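Local coordinates for 39 kDa initiator binding protein (Trichomonas vaginalis, PDB 1PP7) that binds the initiator element of core promoters through this N-terminal DNA-binding domain and so probably helps start transcription in this parasite, at residues Arg36-His39 with Met40-Tyr44. Numbering follows the deposited sequence.
Sequences RKLH and MLLTY. With ZN (zinc ion), chain I.
H39 and T43, one helical turn apart on helix 34-45, are joined through backbone, hydroxyl and a zinc-bound water. The carbonyl O of H39 is gripped twice by T43: its N and its OG1 each donate from 2.8 Å, arriving from opposite faces of the carbonyl plane. The hydroxyl can bend back this way, a common habit of helical threonines, because OG1 lies beside the backbone N (chi1 -67°). H39 ND1 binds a zinc ion at 2.1 Å. A water 2.3 Å from the same zinc donates to T43 OG1 (2.9 Å), making T43 a second-shell residue of the site. The other ring nitrogen, NE2, is hydrogen-bonded to T111 O, so zinc and this bond together fix the ring's rotation. The same i to i+4 backbone pattern joins M40-L42 to R36-L38. The M40 chain bends at chi3 (-117°), folding CE back over the R36 carbonyl, 3.2 Å from R36 O and 4.0 Å from R36 CB. Among apolar groups, L38 CD2 meets L42 CD2 at 4.4 Å. Within this initiator DNA-binding domain of the helix-turn-helix clan, L38, L41 and L42 pack on L57 of strand 57-59, L38 and L42 also on F65 of strand 65-67, and L41 reaches V75 of helix 69-76.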
# COMPACT_ATOMS: atom_id res chain seq x y z
N ARG C 36 6.66 4.44 2.87
CA ARG C 36 6.56 3.85 4.19
C ARG C 36 5.14 3.64 4.62
O ARG C 36 4.86 2.78 5.47
CB ARG C 36 7.32 4.65 5.23
CG ARG C 36 8.81 4.58 5.05
CD ARG C 36 9.46 5.00 6.30
NE ARG C 36 10.89 5.21 6.20
CZ ARG C 36 11.60 5.56 7.26
NH1 ARG C 36 10.94 5.73 8.42
NH2 ARG C 36 12.95 5.68 7.20
N LYS C 37 4.22 4.41 4.05
CA LYS C 37 2.83 4.14 4.33
C LYS C 37 2.50 2.81 3.60
O LYS C 37 1.90 1.91 4.20
CB LYS C 37 1.92 5.27 3.82
CG LYS C 37 2.15 6.54 4.61
CD LYS C 37 1.56 7.75 3.93
CE LYS C 37 1.00 8.70 4.97
NZ LYS C 37 0.68 10.09 4.42
N LEU C 38 2.92 2.66 2.34
CA LEU C 38 2.63 1.41 1.64
C LEU C 38 3.26 0.29 2.42
O LEU C 38 2.63 -0.74 2.64
CB LEU C 38 3.23 1.37 0.23
CG LEU C 38 2.26 1.11 -0.93
CD1 LEU C 38 3.03 0.71 -2.18
CD2 LEU C 38 1.22 0.06 -0.51
N HIS C 39 4.49 0.53 2.87
CA HIS C 39 5.25 -0.49 3.56
C HIS C 39 4.64 -0.87 4.88
O HIS C 39 4.56 -2.08 5.19
CB HIS C 39 6.73 -0.08 3.72
CG HIS C 39 7.66 -1.24 3.83
ND1 HIS C 39 8.03 -1.79 5.05
CD2 HIS C 39 8.17 -2.07 2.88
CE1 HIS C 39 8.74 -2.89 4.84
NE2 HIS C 39 8.84 -3.09 3.53
N MET C 40 4.20 0.10 5.67
CA MET C 40 3.58 -0.29 6.95
C MET C 40 2.29 -1.05 6.68
O MET C 40 1.93 -1.88 7.45
CB MET C 40 3.20 0.91 7.79
CG MET C 40 4.38 1.69 8.22
SD MET C 40 3.87 3.18 9.14
CE MET C 40 4.50 4.60 8.08
N LEU C 41 1.61 -0.73 5.59
CA LEU C 41 0.33 -1.34 5.27
C LEU C 41 0.55 -2.80 4.93
O LEU C 41 -0.08 -3.67 5.46
CB LEU C 41 -0.29 -0.64 4.06
CG LEU C 41 -1.73 -0.22 4.23
CD1 LEU C 41 -2.51 -0.44 2.95
CD2 LEU C 41 -2.34 -1.05 5.35
N LEU C 42 1.49 -3.01 4.03
CA LEU C 42 1.93 -4.28 3.53
C LEU C 42 2.39 -5.13 4.72
O LEU C 42 1.95 -6.29 4.90
CB LEU C 42 3.08 -3.98 2.60
CG LEU C 42 3.31 -4.60 1.24
CD1 LEU C 42 2.17 -5.41 0.73
CD2 LEU C 42 3.69 -3.47 0.33
N THR C 43 3.23 -4.55 5.56
CA THR C 43 3.74 -5.22 6.73
C THR C 43 2.59 -5.67 7.61
O THR C 43 2.53 -6.85 8.06
CB THR C 43 4.67 -4.30 7.53
OG1 THR C 43 5.85 -4.02 6.76
CG2 THR C 43 5.09 -4.98 8.85
N TYR C 44 1.64 -4.79 7.85
CA TYR C 44 0.57 -5.20 8.71
C TYR C 44 -0.42 -6.19 8.08
O TYR C 44 -0.91 -7.10 8.75
CB TYR C 44 -0.19 -3.99 9.27
CG TYR C 44 -1.51 -4.37 9.89
CD1 TYR C 44 -2.67 -4.37 9.11
CD2 TYR C 44 -1.61 -4.77 11.25
CE1 TYR C 44 -3.91 -4.75 9.65
CE2 TYR C 44 -2.85 -5.16 11.81
CZ TYR C 44 -4.00 -5.14 11.00
OH TYR C 44 -5.25 -5.49 11.50
ZN ZN I . 8.19 -0.93 6.91
O HOH W 1 6.79 -1.89 8.48